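PDB 4JP0: 43.8 kDa insecticidal crystal protein from Bacillus thuringiensis, which forms, together with Cry34Ab1, a binary insecticidal toxin active on western corn rootworm larvae, whose midgut epithelium is probably the primary target. Local coordinates for residues F48-D53 with T195-T200; Q56-S61 with C67-V72; A63-K68 with I77-Y82. All coordinates share one frame; numbering follows the deposited sequence.

Interaction 1: F48-D53 with T195-T200; sequences FLFPID and TQIKTT
Three buried side chains, F48, F50 and I197, make the whole of this contact, and it is apolar. The terminal methyl of the isoleucine does all the touching: I197 CD1 lies 4.0 Å from F50 CE1 and equally near CZ of that ring, so it arrives at the ring edge, close to the plane. The same I197 CD1 is 4.2 Å from F48 CB, meeting the phenylalanine at its stem, while it stands oblique to the F48 ring. I197 CG1 is trans to the backbone N (chi1 -157°), and a second near-trans torsion (chi2 161°) carries CD1 outward to both aromatics. The interface is small, 107 Å² summed over both sides, and no hydrogen bond crosses it.

The contact joins two parts of the fold. Residues 48-52 are a strand of the ricin-B-type beta-trefoil, and 195-199 end a short helix within the insecticidal crystal toxin region.

Ring-on-ring contact within the strand completes the apolar group. F48 CD2 sits 3.5 Å above one face of the F50 ring, displaced toward its rim, and Y202 meets F50 edge-to-face.

Two hydrogen bonds finish the helix: T199 OG1 donates to T195 O at 2.8 Å, from 38° above the carbonyl plane, and T200 N, from the first residue past the helix, bonds Q196 O at 2.7 Å. T200 OG1 bonds outward, to Y323 N.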
# COMPACT_ATOMS: atom_id res chain seq x y z
N PHE A 48 1.80 16.95 -13.54
CA PHE A 48 2.53 15.77 -13.05
C PHE A 48 1.68 14.54 -13.28
O PHE A 48 0.48 14.52 -12.91
CB PHE A 48 2.85 15.92 -11.55
CG PHE A 48 3.96 15.04 -11.08
CD1 PHE A 48 5.25 15.56 -10.96
CD2 PHE A 48 3.74 13.70 -10.75
CE1 PHE A 48 6.29 14.76 -10.53
CE2 PHE A 48 4.79 12.89 -10.32
CZ PHE A 48 6.07 13.43 -10.21
N LEU A 49 2.26 13.54 -13.93
CA LEU A 49 1.52 12.33 -14.22
C LEU A 49 1.77 11.32 -13.12
O LEU A 49 2.91 11.07 -12.76
CB LEU A 49 2.03 11.71 -15.51
CG LEU A 49 1.91 12.51 -16.79
CD1 LEU A 49 2.32 11.62 -17.97
CD2 LEU A 49 0.49 13.02 -16.93
N PHE A 50 0.70 10.77 -12.55
CA PHE A 50 0.86 9.61 -11.63
C PHE A 50 0.26 8.37 -12.28
O PHE A 50 -0.82 8.43 -12.89
CB PHE A 50 0.15 9.87 -10.32
CG PHE A 50 0.85 10.90 -9.44
CD1 PHE A 50 0.29 12.13 -9.22
CD2 PHE A 50 2.07 10.62 -8.85
CE1 PHE A 50 0.89 13.06 -8.38
CE2 PHE A 50 2.70 11.56 -8.04
CZ PHE A 50 2.09 12.77 -7.80
N PRO A 51 0.94 7.24 -12.17
CA PRO A 51 0.46 6.01 -12.78
C PRO A 51 -0.52 5.30 -11.83
O PRO A 51 -0.33 5.32 -10.61
CB PRO A 51 1.74 5.18 -12.96
CG PRO A 51 2.57 5.55 -11.69
CD PRO A 51 2.20 7.02 -11.41
N ILE A 52 -1.54 4.68 -12.42
CA ILE A 52 -2.49 3.86 -11.68
C ILE A 52 -2.65 2.54 -12.40
O ILE A 52 -2.00 2.27 -13.43
CB ILE A 52 -3.84 4.59 -11.48
CG1 ILE A 52 -4.48 4.98 -12.82
CG2 ILE A 52 -3.65 5.83 -10.57
CD1 ILE A 52 -5.90 5.58 -12.64
N ASP A 53 -3.49 1.67 -11.85
CA ASP A 53 -3.62 0.35 -12.43
C ASP A 53 -4.09 0.39 -13.90
O ASP A 53 -4.68 1.36 -14.37
CB ASP A 53 -4.60 -0.52 -11.62
CG ASP A 53 -4.09 -0.89 -10.21
OD1 ASP A 53 -2.85 -0.83 -9.93
OD2 ASP A 53 -4.89 -1.29 -9.32
N THR A 195 3.51 21.96 -1.34
CA THR A 195 4.83 21.64 -0.85
C THR A 195 5.06 20.13 -0.92
O THR A 195 6.16 19.67 -1.22
CB THR A 195 5.00 22.11 0.58
OG1 THR A 195 4.78 23.52 0.64
CG2 THR A 195 6.46 21.97 0.99
N GLN A 196 3.99 19.38 -0.64
CA GLN A 196 4.00 17.94 -0.75
C GLN A 196 4.45 17.42 -2.13
O GLN A 196 5.37 16.60 -2.26
CB GLN A 196 2.59 17.41 -0.44
CG GLN A 196 2.52 15.90 -0.36
CD GLN A 196 1.12 15.38 -0.25
OE1 GLN A 196 0.26 15.75 -1.05
NE2 GLN A 196 0.87 14.50 0.74
N ILE A 197 3.80 17.89 -3.18
CA ILE A 197 4.16 17.41 -4.50
C ILE A 197 5.58 17.85 -4.94
O ILE A 197 6.19 17.20 -5.75
CB ILE A 197 3.08 17.79 -5.54
CG1 ILE A 197 3.18 16.82 -6.74
CG2 ILE A 197 3.26 19.25 -5.99
CD1 ILE A 197 1.92 16.80 -7.60
N LYS A 198 6.06 18.99 -4.43
CA LYS A 198 7.37 19.48 -4.80
C LYS A 198 8.50 18.77 -4.10
O LYS A 198 9.61 18.68 -4.65
CB LYS A 198 7.47 21.00 -4.51
CG LYS A 198 6.78 21.78 -5.58
CD LYS A 198 6.59 23.25 -5.22
CE LYS A 198 7.85 24.03 -5.27
NZ LYS A 198 7.73 25.23 -4.36
N THR A 199 8.23 18.23 -2.92
CA THR A 199 9.27 17.63 -2.12
C THR A 199 9.12 16.13 -1.94
O THR A 199 10.11 15.46 -1.76
CB THR A 199 9.38 18.28 -0.72
OG1 THR A 199 8.16 18.13 0.00
CG2 THR A 199 9.59 19.80 -0.86
N THR A 200 7.91 15.60 -1.98
CA THR A 200 7.72 14.19 -1.76
C THR A 200 6.59 13.65 -2.64
O THR A 200 5.65 13.17 -2.16
CB THR A 200 7.51 13.85 -0.24
OG1 THR A 200 7.22 12.49 -0.10
CG2 THR A 200 6.40 14.65 0.36

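Interaction 2: Q56-S61 with C67-V72; sequences QYIITS and CKVWNV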
# COMPACT_ATOMS: atom_id res chain seq x y z
N GLN A 56 -3.10 3.33 -16.87
CA GLN A 56 -3.78 4.63 -16.88
C GLN A 56 -3.02 5.64 -16.03
O GLN A 56 -2.08 5.26 -15.34
CB GLN A 56 -5.21 4.52 -16.39
CG GLN A 56 -6.12 3.79 -17.40
CD GLN A 56 -7.53 3.61 -16.84
OE1 GLN A 56 -7.73 2.88 -15.88
NE2 GLN A 56 -8.48 4.28 -17.42
N TYR A 57 -3.45 6.90 -16.09
CA TYR A 57 -2.77 7.96 -15.39
C TYR A 57 -3.74 8.94 -14.76
O TYR A 57 -4.88 9.07 -15.24
CB TYR A 57 -1.94 8.81 -16.37
CG TYR A 57 -0.92 8.04 -17.12
CD1 TYR A 57 -1.22 7.46 -18.34
CD2 TYR A 57 0.35 7.85 -16.59
CE1 TYR A 57 -0.29 6.75 -19.04
CE2 TYR A 57 1.29 7.13 -17.30
CZ TYR A 57 0.96 6.58 -18.53
OH TYR A 57 1.89 5.85 -19.25
N ILE A 58 -3.24 9.64 -13.73
CA ILE A 58 -3.95 10.78 -13.15
C ILE A 58 -3.10 11.99 -13.55
O ILE A 58 -1.87 11.96 -13.40
CB ILE A 58 -3.99 10.69 -11.61
CG1 ILE A 58 -4.76 9.44 -11.16
CG2 ILE A 58 -4.63 11.95 -11.04
CD1 ILE A 58 -6.23 9.43 -11.66
N ILE A 59 -3.71 13.03 -14.07
CA ILE A 59 -2.95 14.22 -14.48
C ILE A 59 -3.17 15.32 -13.42
O ILE A 59 -4.32 15.83 -13.23
CB ILE A 59 -3.44 14.69 -15.86
CG1 ILE A 59 -3.34 13.54 -16.88
CG2 ILE A 59 -2.65 15.97 -16.28
CD1 ILE A 59 -3.85 13.90 -18.34
N THR A 60 -2.08 15.70 -12.76
CA THR A 60 -2.16 16.54 -11.57
C THR A 60 -1.60 17.91 -11.79
O THR A 60 -0.51 18.04 -12.36
CB THR A 60 -1.34 15.90 -10.45
OG1 THR A 60 -1.81 14.55 -10.25
CG2 THR A 60 -1.53 16.64 -9.10
N SER A 61 -2.32 18.93 -11.35
CA SER A 61 -1.81 20.29 -11.46
C SER A 61 -0.58 20.39 -10.52
O SER A 61 -0.68 20.19 -9.29
CB SER A 61 -2.89 21.29 -11.05
OG SER A 61 -2.48 22.59 -11.39
N CYS A 67 -3.06 21.14 -6.08
CA CYS A 67 -2.74 19.83 -6.64
C CYS A 67 -4.01 19.05 -6.95
O CYS A 67 -4.06 17.86 -6.75
CB CYS A 67 -1.82 19.03 -5.70
SG CYS A 67 -0.19 19.79 -5.58
N LYS A 68 -5.06 19.75 -7.37
CA LYS A 68 -6.23 19.08 -7.91
C LYS A 68 -5.84 18.45 -9.28
O LYS A 68 -4.77 18.75 -9.85
CB LYS A 68 -7.38 20.05 -8.06
CG LYS A 68 -8.02 20.48 -6.71
CD LYS A 68 -9.06 21.53 -6.97
CE LYS A 68 -9.48 22.25 -5.68
NZ LYS A 68 -10.28 21.41 -4.77
N VAL A 69 -6.68 17.58 -9.81
CA VAL A 69 -6.35 16.81 -10.99
C VAL A 69 -7.35 17.00 -12.11
O VAL A 69 -8.51 17.39 -11.89
CB VAL A 69 -6.31 15.29 -10.64
CG1 VAL A 69 -5.36 15.04 -9.43
CG2 VAL A 69 -7.69 14.78 -10.29
N TRP A 70 -6.94 16.68 -13.33
CA TRP A 70 -7.86 16.85 -14.45
C TRP A 70 -9.12 16.03 -14.21
O TRP A 70 -9.07 14.84 -13.83
CB TRP A 70 -7.21 16.48 -15.79
CG TRP A 70 -6.22 17.47 -16.35
CD1 TRP A 70 -5.54 18.47 -15.68
CD2 TRP A 70 -5.79 17.51 -17.69
NE1 TRP A 70 -4.69 19.12 -16.57
CE2 TRP A 70 -4.84 18.56 -17.80
CE3 TRP A 70 -6.11 16.77 -18.82
CZ2 TRP A 70 -4.23 18.87 -19.01
CZ3 TRP A 70 -5.49 17.09 -20.02
CH2 TRP A 70 -4.56 18.12 -20.09
N ASN A 71 -10.25 16.65 -14.50
CA ASN A 71 -11.52 16.10 -14.16
C ASN A 71 -12.50 16.46 -15.25
O ASN A 71 -12.57 17.60 -15.65
CB ASN A 71 -11.93 16.73 -12.83
CG ASN A 71 -13.31 16.29 -12.35
OD1 ASN A 71 -13.43 15.27 -11.65
ND2 ASN A 71 -14.34 17.11 -12.64
N VAL A 72 -13.21 15.46 -15.77
CA VAL A 72 -14.09 15.71 -16.89
C VAL A 72 -15.53 15.88 -16.44
O VAL A 72 -16.08 15.03 -15.72
CB VAL A 72 -14.04 14.54 -17.89
CG1 VAL A 72 -15.01 14.75 -19.07
CG2 VAL A 72 -12.60 14.35 -18.37
O HOH W 1 -6.66 13.21 -13.75
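Within the ricin-B-type beta-trefoil, strands 56-61 and 69-72 meet at a single antiparallel bridge, T60 opposite V69, CA-CA 4.2 Å. The pair is non-hydrogen-bonded, and the bonds flank it: W70 N to I59 O at 2.8 Å and S61 N to K68 O at 2.9 Å, both nearly straight. The bonding pattern is antiparallel, but the N-to-C directions of the short strands make 115° rather than 180°. Where a regular sheet would add a bond from I59 N to W70 O, a water intervenes, accepting from I59 N at 3.0 Å and donating to W70 O at 2.9 Å.

On one side of the bridge I59 packs against the indole. Its CG2, trans to the backbone N, lies 3.6 Å from the centroid of the W70 five-membered ring and 5° off the normal, a CH-pi contact. I59 CD1, on the other branch, is 3.7 Å from W70 CE3. On the other side the I58 and V69 side chains cross, with I58 CG2 3.6 Å from V69 CG1.

W47 meets the W70 indole edge-to-face. I59 O and K68 O each accept a backbone N-H directly, and the water bridges I59 N and W70 O where the strands have parted.

Interaction 3: A63-K68 with I77-Y82; sequences AANNCK and INVSTY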
# COMPACT_ATOMS: atom_id res chain seq x y z
N ALA A 63 1.69 21.64 -8.11
CA ALA A 63 1.87 22.70 -7.11
C ALA A 63 1.09 23.95 -7.50
O ALA A 63 1.53 25.10 -7.26
CB ALA A 63 3.33 23.05 -6.95
N ALA A 64 -0.06 23.72 -8.13
CA ALA A 64 -1.00 24.79 -8.39
C ALA A 64 -2.40 24.24 -8.16
O ALA A 64 -2.59 23.02 -8.21
CB ALA A 64 -0.88 25.28 -9.80
N ASN A 65 -3.37 25.12 -7.93
CA ASN A 65 -4.76 24.69 -7.66
C ASN A 65 -4.85 23.60 -6.61
O ASN A 65 -5.67 22.71 -6.72
CB ASN A 65 -5.43 24.20 -8.97
CG ASN A 65 -5.11 25.09 -10.16
OD1 ASN A 65 -4.31 24.72 -11.03
ND2 ASN A 65 -5.75 26.26 -10.22
N ASN A 66 -4.02 23.70 -5.57
CA ASN A 66 -4.03 22.70 -4.49
C ASN A 66 -3.80 21.27 -4.98
O ASN A 66 -4.27 20.29 -4.35
CB ASN A 66 -5.33 22.83 -3.64
CG ASN A 66 -5.16 22.32 -2.23
OD1 ASN A 66 -4.10 22.48 -1.61
ND2 ASN A 66 -6.20 21.68 -1.71
N CYS A 67 -3.06 21.14 -6.08
CA CYS A 67 -2.74 19.83 -6.64
C CYS A 67 -4.01 19.05 -6.95
O CYS A 67 -4.06 17.86 -6.75
CB CYS A 67 -1.82 19.03 -5.70
SG CYS A 67 -0.19 19.79 -5.58
N LYS A 68 -5.06 19.75 -7.37
CA LYS A 68 -6.23 19.08 -7.91
C LYS A 68 -5.84 18.45 -9.28
O LYS A 68 -4.77 18.75 -9.85
CB LYS A 68 -7.38 20.05 -8.06
CG LYS A 68 -8.02 20.48 -6.71
CD LYS A 68 -9.06 21.53 -6.97
CE LYS A 68 -9.48 22.25 -5.68
NZ LYS A 68 -10.28 21.41 -4.77
N ILE A 77 -12.94 20.13 -19.25
CA ILE A 77 -11.99 19.67 -18.26
C ILE A 77 -11.76 20.80 -17.28
O ILE A 77 -11.55 21.95 -17.68
CB ILE A 77 -10.59 19.35 -18.88
CG1 ILE A 77 -10.69 18.37 -20.06
CG2 ILE A 77 -9.71 18.82 -17.78
CD1 ILE A 77 -11.49 17.14 -19.74
N ASN A 78 -11.79 20.46 -16.00
CA ASN A 78 -11.36 21.38 -14.98
C ASN A 78 -10.47 20.60 -14.03
O ASN A 78 -10.14 19.44 -14.30
CB ASN A 78 -12.58 22.03 -14.25
CG ASN A 78 -13.28 21.06 -13.35
OD1 ASN A 78 -12.98 19.87 -13.35
ND2 ASN A 78 -14.23 21.56 -12.55
N VAL A 79 -9.97 21.25 -12.97
CA VAL A 79 -9.23 20.48 -11.98
C VAL A 79 -10.10 20.35 -10.74
O VAL A 79 -10.73 21.34 -10.31
CB VAL A 79 -7.83 21.06 -11.63
CG1 VAL A 79 -6.84 20.80 -12.76
CG2 VAL A 79 -7.90 22.61 -11.24
N SER A 80 -10.16 19.12 -10.20
CA SER A 80 -10.96 18.89 -9.00
C SER A 80 -10.18 18.01 -8.03
O SER A 80 -9.21 17.35 -8.40
CB SER A 80 -12.27 18.15 -9.34
OG SER A 80 -13.06 18.83 -10.29
N THR A 81 -10.63 17.99 -6.79
CA THR A 81 -9.99 17.12 -5.81
C THR A 81 -9.94 15.65 -6.28
O THR A 81 -10.96 15.07 -6.65
CB THR A 81 -10.77 17.22 -4.49
OG1 THR A 81 -10.75 18.57 -4.04
CG2 THR A 81 -10.07 16.42 -3.38
N TYR A 82 -8.76 15.04 -6.19
CA TYR A 82 -8.62 13.68 -6.61
C TYR A 82 -9.56 12.80 -5.83
O TYR A 82 -9.71 12.95 -4.62
CB TYR A 82 -7.18 13.17 -6.37
CG TYR A 82 -7.05 11.69 -6.63
CD1 TYR A 82 -7.32 11.16 -7.90
CD2 TYR A 82 -6.67 10.82 -5.61
CE1 TYR A 82 -7.21 9.79 -8.16
CE2 TYR A 82 -6.56 9.46 -5.86
CZ TYR A 82 -6.83 8.95 -7.13
OH TYR A 82 -6.70 7.61 -7.37
O HOH W 2 -6.17 16.33 -5.50
O HOH W 3 -12.64 20.19 -6.12
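From N65 to C67 the backbone holds left-handed helical phi/psi values, a turn closed by bonds from C67 N to A64 O and from K68 N to N65 O, and it brings K68 CA to 4.7 Å from T81 CA. This turn leads into the hairpin of strands 69-73 and 76-80 in the beta-trefoil, and the contact sets it against the hairpin's returning strand.

V79 fills the apolar part. Its two approaches come from different residues: N65 CB lies 3.7 Å from V79 CG2, the side chains crossing at about a right angle, and K68 CB lies 3.7 Å from V79 CB. The N65 amide itself is held by other partners, with OD1 bonded to T21 OG1. V79 O is buried here and has no polar partner in the model.

Beyond V79 the lysine methylenes run alongside the S80-T81 peptide. The chain is extended until its last torsion bends it (chi4 -71°), which turns K68 NZ to donate to T81 OG1 at 3.0 Å. D27 offers the ammonium a further, long and weak ion pair. A water accepts from both K68 NZ and T81 N, and a second water bridges the two backbones, donating to C67 O at 2.9 Å and accepting from Y82 N at 3.0 Å.

Following the chain, strand 43-52 opens interaction 1, which closes only at helix 193-199, more than 140 residues later; both other contacts lie within that span. Interaction 2 closes the short loop between strands 56-61 and 69-73. Interaction 3 begins on the stretch where interaction 2 ends, sharing C67 and K68, and closes at 77-82. Strand 56-61 bonds to 43-52, through F48 N to T60 O and F50 O to I58 N, so that the first segments of interactions 1 and 2 are neighbours in one sheet. Bonds such as V69 N to S80 O join interactions 2 and 3 in the hairpin. C67 SG touches I197 CG2, linking trefoil loop and helix.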